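Local atomic coordinates of DUF3299 domain-containing protein (Pseudomonas aeruginosa, PDB entry 4HSP), a protein that is of unknown function but belongs to the DUF3299 family, which is grouped with OB-type folds, and probably carries a signal sequence for export. Residues R4-T7 / W8-I12; V80-Y83 / G84-I87; M108-Y112 / Q113-V117. All coordinates share one frame; numbering follows the deposited sequence.

In the fold
All three contacts are local, and each lies where the chain enters or leaves the mixed sheet. Contact 2 is the buried one, a tight turn packed by apolar groups just after strand 73-80. Contact 3 is a surface contact leading into strand 115-118, and a glutamine amide and a water do most of its polar work. Contact 1, partly buried, joins the loop residue that follows strand 4-5 to a 3-10 turn by hydrogen bonds. W8 of contact 1 packs on V80 and P81 of contact 2, and E5 of contact 1 touches W116 of contact 3. Each of the three also touches the second subunit.

Contact 1: residues R4-T7 / W8-I12; sequences RELT and WSQLI. With EDO (1,2-ethanediol), chain G; EDO (1,2-ethanediol), chain D; EDO (1,2-ethanediol), chain C; SO4 (sulfate ion), chain B.
Q10 folds back on T7, and the two residues hold each other through a pair of hydrogen bonds. The amide oxygen OE1 of Q10 accepts the backbone N-H of T7 (N to OE1, 2.9 Å), with the donor tilted 34° from the carbonyl plane. In return, Q10 N donates to T7 O at 3.1 Å, closing the first turn. T7 thus stands at the N-cap position of the 3-10 segment 8-11, and Q10 gives the return bond of a capping box. Q10 can reach this far because its CG stands beside its own backbone N (chi1 -71°) and the chain runs extended beyond it, crossing the T7 side chain at about a right angle. Next to this pair, the hydroxyls T7 OG1 and S9 OG share a hydrogen bond of 2.9 Å. On the other side of the backbone L6 and L11 meet at CD1 to CD1, 3.8 Å, their side chains crossing roughly perpendicular.

Further out, L11 N bonds to W8 O within the 3-10 segment. The indole NE1 of W8 is bound to P60 O, and L6 packs on A57 and L59, so both are held against strand 55-68. The carboxylate of E5 turns to H26 of the second subunit.

Molecules probably from the crystallisation liquor line the polar flank. The ethanediol of chain D lies with its O2 2.7 Å from Q10 OE1, while R4 NH1 donates to O2 of a sulfate at 2.7 Å; that ion is also bonded to E56 N. T7 N and the diol both lie close to OE1, and the T7 N-H helps set the turn of the amide. The chemistry implies a glutamine-capped first turn whose leucines face strand 55-68, while Q10 and S9 are exposed and E5 and T7 meet the second subunit.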
loop_
_atom_site.group_PDB
_atom_site.type_symbol
_atom_site.label_atom_id
_atom_site.label_comp_id
_atom_site.label_asym_id
_atom_site.label_seq_id
_atom_site.Cartn_x
_atom_site.Cartn_y
_atom_site.Cartn_z
ATOM N N ARG A 4 -20.587 16.905 16.318
ATOM C CA ARG A 4 -20.978 17.815 15.228
ATOM C C ARG A 4 -20.113 17.443 14.041
ATOM O O ARG A 4 -18.894 17.498 14.156
ATOM C CB ARG A 4 -20.743 19.316 15.604
ATOM C CG ARG A 4 -21.538 19.826 16.798
ATOM C CD ARG A 4 -20.773 20.736 17.767
ATOM N NE ARG A 4 -21.005 22.166 17.520
ATOM C CZ ARG A 4 -21.186 23.095 18.461
ATOM N NH1 ARG A 4 -21.199 22.759 19.748
ATOM N NH2 ARG A 4 -21.376 24.364 18.120
ATOM N N GLU A 5 -20.707 17.030 12.924
ATOM C CA GLU A 5 -19.932 16.726 11.725
ATOM C C GLU A 5 -19.432 18.022 11.107
ATOM O O GLU A 5 -20.181 18.971 10.947
ATOM C CB GLU A 5 -20.728 15.906 10.708
ATOM C CG GLU A 5 -19.898 15.543 9.487
ATOM C CD GLU A 5 -20.584 14.801 8.361
ATOM O OE1 GLU A 5 -21.703 14.277 8.564
ATOM O OE2 GLU A 5 -19.971 14.710 7.275
ATOM N N LEU A 6 -18.160 18.046 10.768
ATOM C CA LEU A 6 -17.507 19.173 10.117
ATOM C C LEU A 6 -17.088 18.807 8.703
ATOM O O LEU A 6 -16.961 17.631 8.379
ATOM C CB LEU A 6 -16.261 19.609 10.920
ATOM C CG LEU A 6 -16.463 20.106 12.372
ATOM C CD1 LEU A 6 -15.114 20.516 12.967
ATOM C CD2 LEU A 6 -17.454 21.267 12.436
ATOM N N THR A 7 -16.919 19.825 7.849
ATOM C CA THR A 7 -16.333 19.708 6.518
ATOM C C THR A 7 -15.009 20.436 6.625
ATOM O O THR A 7 -14.867 21.289 7.501
ATOM C CB THR A 7 -17.240 20.265 5.422
ATOM O OG1 THR A 7 -17.277 21.695 5.513
ATOM C CG2 THR A 7 -18.649 19.651 5.429
ATOM N N TRP A 8 -14.054 20.171 5.722
ATOM C CA TRP A 8 -12.793 20.886 5.769
ATOM C C TRP A 8 -12.962 22.377 5.510
ATOM O O TRP A 8 -12.206 23.150 6.073
ATOM C CB TRP A 8 -11.801 20.273 4.790
ATOM C CG TRP A 8 -11.269 18.980 5.325
ATOM C CD1 TRP A 8 -11.753 17.726 5.074
ATOM C CD2 TRP A 8 -10.294 18.833 6.360
ATOM N NE1 TRP A 8 -11.040 16.795 5.794
ATOM C CE2 TRP A 8 -10.113 17.446 6.569
ATOM C CE3 TRP A 8 -9.484 19.735 7.068
ATOM C CZ2 TRP A 8 -9.155 16.941 7.459
ATOM C CZ3 TRP A 8 -8.549 19.236 7.959
ATOM C CH2 TRP A 8 -8.396 17.856 8.156
ATOM N N SER A 9 -13.968 22.783 4.722
ATOM C CA SER A 9 -14.220 24.200 4.416
ATOM C C SER A 9 -14.702 24.984 5.640
ATOM O O SER A 9 -14.546 26.203 5.647
ATOM C CB SER A 9 -15.221 24.360 3.272
ATOM O OG SER A 9 -16.452 23.725 3.570
ATOM N N GLN A 10 -15.264 24.296 6.680
ATOM C CA GLN A 10 -15.730 24.937 7.923
ATOM C C GLN A 10 -14.531 25.284 8.837
ATOM O O GLN A 10 -14.694 25.979 9.845
ATOM C CB GLN A 10 -16.720 24.043 8.671
ATOM C CG GLN A 10 -18.088 23.895 8.013
ATOM C CD GLN A 10 -18.943 22.936 8.795
ATOM O OE1 GLN A 10 -19.027 21.750 8.494
ATOM N NE2 GLN A 10 -19.546 23.408 9.859
ATOM N N LEU A 11 -13.322 24.825 8.460
ATOM C CA LEU A 11 -12.112 25.075 9.226
ATOM C C LEU A 11 -11.390 26.302 8.691
ATOM O O LEU A 11 -10.398 26.720 9.275
ATOM C CB LEU A 11 -11.207 23.825 9.202
ATOM C CG LEU A 11 -11.350 22.828 10.361
ATOM C CD1 LEU A 11 -12.811 22.330 10.537
ATOM C CD2 LEU A 11 -10.382 21.689 10.193
ATOM N N ILE A 12 -11.906 26.894 7.607
ATOM C CA ILE A 12 -11.367 28.108 7.005
ATOM C C ILE A 12 -12.314 29.264 7.346
ATOM O O ILE A 12 -13.476 29.243 6.921
ATOM C CB ILE A 12 -11.105 27.997 5.473
ATOM C CG1 ILE A 12 -10.123 26.844 5.142
ATOM C CG2 ILE A 12 -10.559 29.322 4.951
ATOM C CD1 ILE A 12 -10.046 26.486 3.744
HETATM C C1 EDO G . -17.274 28.166 5.914
HETATM O O1 EDO G . -17.983 26.974 5.559
HETATM C C2 EDO G . -17.127 28.321 7.462
HETATM O O2 EDO G . -16.156 29.325 7.770
HETATM C C1 EDO D . -22.160 18.180 7.576
HETATM O O1 EDO D . -23.532 17.945 7.833
HETATM C C2 EDO D . -21.926 19.681 7.320
HETATM O O2 EDO D . -21.314 20.261 8.461
HETATM C C1 EDO C . -21.169 22.279 13.413
HETATM O O1 EDO C . -21.579 21.846 12.099
HETATM C C2 EDO C . -20.734 23.784 13.449
HETATM O O2 EDO C . -20.209 24.136 14.739
HETATM S S SO4 B . -20.469 20.786 22.281
HETATM O O1 SO4 B . -20.740 19.398 22.667
HETATM O O2 SO4 B . -19.848 20.713 20.971
HETATM O O3 SO4 B . -21.692 21.584 22.138
HETATM O O4 SO4 B . -19.576 21.389 23.274
#

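Contact 2: residues V80-Y83 / G84-I87; sequences VPYY and GACI
A85 is met by two side chains of 80-83, and these contacts are apolar. Its CB lies 3.8 Å from V80 CG2 and 3.6 Å from Y82 CE2; the methyl approaches the Y82 ring obliquely. The first torsion of Y82 puts CG between its backbone N and carbonyl carbon (chi1 47°), bringing the CD2-CE2 side of the ring alongside the alanine. The same methyl also sits 3.5 Å from Y82 O, so the CB is wedged between a valine, a tyrosine ring and a carbonyl oxygen.

The backbone here makes a type II beta turn from Y82 to A85, directly after strand 73-80 leaves the sheet. G84 takes the third place, with a positive phi of 92° at which a CB would be jammed against the carbonyl oxygen of Y83, so glycine suits the site. A further turn follows at once, closed by the hydrogen bond from I87 N to G84 O at 2.9 Å.

The Y83 ring makes the other aromatic contact, with G84 CA lying over one of its faces. That ring stacks with Y83 of the second subunit and packs on Y112 of the second subunit, while Y82 rests on V89 and P92 of its own chain.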
loop_
_atom_site.group_PDB
_atom_site.type_symbol
_atom_site.label_atom_id
_atom_site.label_comp_id
_atom_site.label_asym_id
_atom_site.label_seq_id
_atom_site.Cartn_x
_atom_site.Cartn_y
_atom_site.Cartn_z
ATOM N N VAL A 80 -5.529 15.032 7.585
ATOM C CA VAL A 80 -5.431 15.879 6.398
ATOM C C VAL A 80 -6.598 15.530 5.438
ATOM O O VAL A 80 -7.141 14.412 5.507
ATOM C CB VAL A 80 -4.030 15.684 5.732
ATOM C CG1 VAL A 80 -2.910 16.269 6.607
ATOM C CG2 VAL A 80 -3.774 14.208 5.453
ATOM N N PRO A 81 -6.967 16.445 4.519
ATOM C CA PRO A 81 -8.114 16.168 3.635
ATOM C C PRO A 81 -7.777 15.308 2.407
ATOM O O PRO A 81 -8.669 14.987 1.621
ATOM C CB PRO A 81 -8.583 17.577 3.198
ATOM C CG PRO A 81 -7.617 18.552 3.796
ATOM C CD PRO A 81 -6.438 17.810 4.290
ATOM N N TYR A 82 -6.507 14.994 2.191
ATOM C CA TYR A 82 -6.146 14.210 1.029
ATOM C C TYR A 82 -4.970 13.324 1.333
ATOM O O TYR A 82 -4.115 13.653 2.171
ATOM C CB TYR A 82 -5.892 15.074 -0.233
ATOM C CG TYR A 82 -5.008 16.282 -0.037
ATOM C CD1 TYR A 82 -5.548 17.518 0.281
ATOM C CD2 TYR A 82 -3.635 16.209 -0.252
ATOM C CE1 TYR A 82 -4.747 18.638 0.449
ATOM C CE2 TYR A 82 -2.819 17.331 -0.093
ATOM C CZ TYR A 82 -3.383 18.547 0.251
ATOM O OH TYR A 82 -2.612 19.675 0.416
ATOM N N TYR A 83 -4.972 12.155 0.678
ATOM C CA TYR A 83 -3.924 11.178 0.813
ATOM C C TYR A 83 -2.644 11.741 0.218
ATOM O O TYR A 83 -2.680 12.421 -0.803
ATOM C CB TYR A 83 -4.348 9.870 0.128
ATOM C CG TYR A 83 -3.260 8.825 0.069
ATOM C CD1 TYR A 83 -3.060 7.937 1.119
ATOM C CD2 TYR A 83 -2.398 8.749 -1.026
ATOM C CE1 TYR A 83 -2.029 6.995 1.086
ATOM C CE2 TYR A 83 -1.358 7.824 -1.065
ATOM C CZ TYR A 83 -1.179 6.943 -0.010
ATOM O OH TYR A 83 -0.174 6.000 -0.076
ATOM N N GLY A 84 -1.532 11.441 0.864
ATOM C CA GLY A 84 -0.212 11.847 0.401
ATOM C C GLY A 84 0.295 13.168 0.940
ATOM O O GLY A 84 1.481 13.470 0.776
ATOM N N ALA A 85 -0.593 13.967 1.568
ATOM C CA ALA A 85 -0.262 15.265 2.154
ATOM C C ALA A 85 0.922 15.118 3.062
ATOM O O ALA A 85 0.919 14.222 3.911
ATOM C CB ALA A 85 -1.443 15.811 2.925
ATOM N N CYS A 86 1.977 15.937 2.801
ATOM C CA CYS A 86 3.277 16.060 3.481
ATOM C C CYS A 86 4.296 15.091 2.941
ATOM O O CYS A 86 5.482 15.312 3.154
ATOM C CB CYS A 86 3.161 15.929 4.999
ATOM S SG CYS A 86 1.908 17.004 5.744
ATOM N N ILE A 87 3.862 14.020 2.261
ATOM C CA ILE A 87 4.746 12.959 1.769
ATOM C C ILE A 87 4.954 13.030 0.261
ATOM O O ILE A 87 6.092 13.162 -0.187
ATOM C CB ILE A 87 4.162 11.576 2.197
ATOM C CG1 ILE A 87 4.117 11.441 3.740
ATOM C CG2 ILE A 87 4.889 10.394 1.540
ATOM C CD1 ILE A 87 2.724 11.434 4.272
#

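Contact 3: residues M108-Y112 / Q113-V117; sequences MDELY and QPFWV
E110 and Q113 meet in a local loop contact at the surface of the molecule, where the loop after strand 105-107 leads into strand 115-118. The amide of Q113 reaches back over the loop: NE2 donates to E110 O at 2.9 Å, and the N-H points almost straight at it (172°). The acceptor lies within the plane of the amide, and the donor is tilted 20° from the carbonyl plane. Q113 takes up this bond with its CG in the crowded position between backbone N and carbonyl carbon (chi1 73°), from which the extended chain swings back over the preceding residues. The same oxygen, E110 O, also faces the edge of the F115 ring, 3.2 Å from CZ, so the oxygen has an amide N-H and an aromatic edge as neighbours.

The loop thus delivers the chain to strand 115-118, which runs antiparallel between strands 55-68 and 132-144 in a sheet consistent with an OB-type fold. F115 faces inward on V106, I63 and V142. L111 CD2 comes to F115 CE1 at 4.2 Å, the two side chains crossing at about a right angle, and L111 itself packs on V74 and V106.

Q113 CB forms a CH-pi contact over one face of the Y112 ring, 4.3 Å from its centroid and offset toward the rim. Ring and amide planes are moderately inclined to each other. A water donates to both L111 O (2.8 Å) and Q113 O (2.6 Å), bridging the backbone across the loop, and lies at the F115 ring edge. Y112 also belongs to the assembly: its ring meets H88 of the second subunit and Y112 of the fourth subunit.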
loop_
_atom_site.group_PDB
_atom_site.type_symbol
_atom_site.label_atom_id
_atom_site.label_comp_id
_atom_site.label_asym_id
_atom_site.label_seq_id
_atom_site.Cartn_x
_atom_site.Cartn_y
_atom_site.Cartn_z
HETATM N N MSE A 108 -1.049 0.505 11.486
HETATM C CA MSE A 108 -0.150 1.132 10.500
HETATM C C MSE A 108 -0.473 0.707 9.062
HETATM O O MSE A 108 -0.297 1.493 8.123
HETATM C CB MSE A 108 1.310 0.753 10.809
HETATM C CG MSE A 108 1.574 0.493 12.277
HETATM SE SE MSE A 108 3.186 -0.568 12.583
HETATM C CE MSE A 108 2.443 -2.322 12.485
ATOM N N ASP A 109 -0.917 -0.563 8.901
ATOM C CA ASP A 109 -1.250 -1.232 7.639
ATOM C C ASP A 109 -2.413 -0.556 6.888
ATOM O O ASP A 109 -2.246 -0.167 5.722
ATOM C CB ASP A 109 -1.557 -2.744 7.875
ATOM C CG ASP A 109 -2.709 -3.099 8.822
ATOM O OD1 ASP A 109 -3.884 -3.045 8.381
ATOM O OD2 ASP A 109 -2.431 -3.527 9.966
ATOM N N GLU A 110 -3.557 -0.382 7.573
ATOM C CA GLU A 110 -4.796 0.139 7.021
ATOM C C GLU A 110 -4.882 1.702 6.910
ATOM O O GLU A 110 -5.983 2.242 6.960
ATOM C CB GLU A 110 -6.004 -0.449 7.789
ATOM C CG GLU A 110 -6.070 -0.197 9.290
ATOM C CD GLU A 110 -7.358 -0.628 9.977
ATOM O OE1 GLU A 110 -8.302 -1.063 9.274
ATOM O OE2 GLU A 110 -7.435 -0.498 11.221
ATOM N N LEU A 111 -3.762 2.399 6.613
ATOM C CA LEU A 111 -3.744 3.861 6.470
ATOM C C LEU A 111 -3.855 4.336 5.013
ATOM O O LEU A 111 -3.629 5.516 4.733
ATOM C CB LEU A 111 -2.488 4.479 7.110
ATOM C CG LEU A 111 -2.273 4.282 8.626
ATOM C CD1 LEU A 111 -1.031 5.033 9.092
ATOM C CD2 LEU A 111 -3.478 4.727 9.437
ATOM N N TYR A 112 -4.235 3.440 4.102
ATOM C CA TYR A 112 -4.416 3.681 2.659
ATOM C C TYR A 112 -5.824 4.219 2.412
ATOM O O TYR A 112 -6.131 4.721 1.335
ATOM C CB TYR A 112 -4.192 2.348 1.875
ATOM C CG TYR A 112 -5.168 1.246 2.273
ATOM C CD1 TYR A 112 -4.962 0.482 3.421
ATOM C CD2 TYR A 112 -6.348 1.037 1.557
ATOM C CE1 TYR A 112 -5.904 -0.456 3.849
ATOM C CE2 TYR A 112 -7.289 0.087 1.969
ATOM C CZ TYR A 112 -7.064 -0.654 3.118
ATOM O OH TYR A 112 -7.969 -1.606 3.532
ATOM N N GLN A 113 -6.698 4.060 3.406
ATOM C CA GLN A 113 -8.109 4.446 3.330
ATOM C C GLN A 113 -8.380 5.684 4.168
ATOM O O GLN A 113 -7.596 5.969 5.095
ATOM C CB GLN A 113 -8.991 3.268 3.806
ATOM C CG GLN A 113 -8.967 3.018 5.303
ATOM C CD GLN A 113 -9.385 1.626 5.645
ATOM O OE1 GLN A 113 -10.506 1.190 5.380
ATOM N NE2 GLN A 113 -8.482 0.904 6.252
ATOM N N PRO A 114 -9.491 6.423 3.880
ATOM C CA PRO A 114 -9.833 7.549 4.744
ATOM C C PRO A 114 -10.531 7.038 5.997
ATOM O O PRO A 114 -11.008 5.893 6.039
ATOM C CB PRO A 114 -10.748 8.409 3.868
ATOM C CG PRO A 114 -11.283 7.496 2.828
ATOM C CD PRO A 114 -10.557 6.190 2.877
ATOM N N PHE A 115 -10.572 7.883 7.017
ATOM C CA PHE A 115 -11.218 7.604 8.294
ATOM C C PHE A 115 -12.110 8.733 8.736
ATOM O O PHE A 115 -11.982 9.838 8.239
ATOM C CB PHE A 115 -10.156 7.405 9.385
ATOM C CG PHE A 115 -9.348 6.145 9.260
ATOM C CD1 PHE A 115 -8.231 6.093 8.426
ATOM C CD2 PHE A 115 -9.678 5.017 9.996
ATOM C CE1 PHE A 115 -7.488 4.921 8.300
ATOM C CE2 PHE A 115 -8.935 3.843 9.862
ATOM C CZ PHE A 115 -7.847 3.805 9.014
ATOM N N TRP A 116 -13.007 8.438 9.685
ATOM C CA TRP A 116 -13.801 9.367 10.479
ATOM C C TRP A 116 -13.075 9.502 11.828
ATOM O O TRP A 116 -12.815 8.493 12.481
ATOM C CB TRP A 116 -15.261 8.876 10.692
ATOM C CG TRP A 116 -16.140 9.012 9.490
ATOM C CD1 TRP A 116 -16.589 8.008 8.677
ATOM C CD2 TRP A 116 -16.615 10.236 8.920
ATOM N NE1 TRP A 116 -17.266 8.537 7.604
ATOM C CE2 TRP A 116 -17.306 9.905 7.732
ATOM C CE3 TRP A 116 -16.518 11.589 9.295
ATOM C CZ2 TRP A 116 -17.933 10.872 6.940
ATOM C CZ3 TRP A 116 -17.128 12.548 8.502
ATOM C CH2 TRP A 116 -17.795 12.193 7.322
ATOM N N VAL A 117 -12.672 10.722 12.195
ATOM C CA VAL A 117 -12.054 10.988 13.500
ATOM C C VAL A 117 -13.061 11.825 14.336
ATOM O O VAL A 117 -13.377 12.955 13.965
ATOM C CB VAL A 117 -10.656 11.673 13.427
ATOM C CG1 VAL A 117 -10.132 11.945 14.829
ATOM C CG2 VAL A 117 -9.654 10.847 12.625
HETATM O O HOH W 1 -5.516 7.119 6.084
#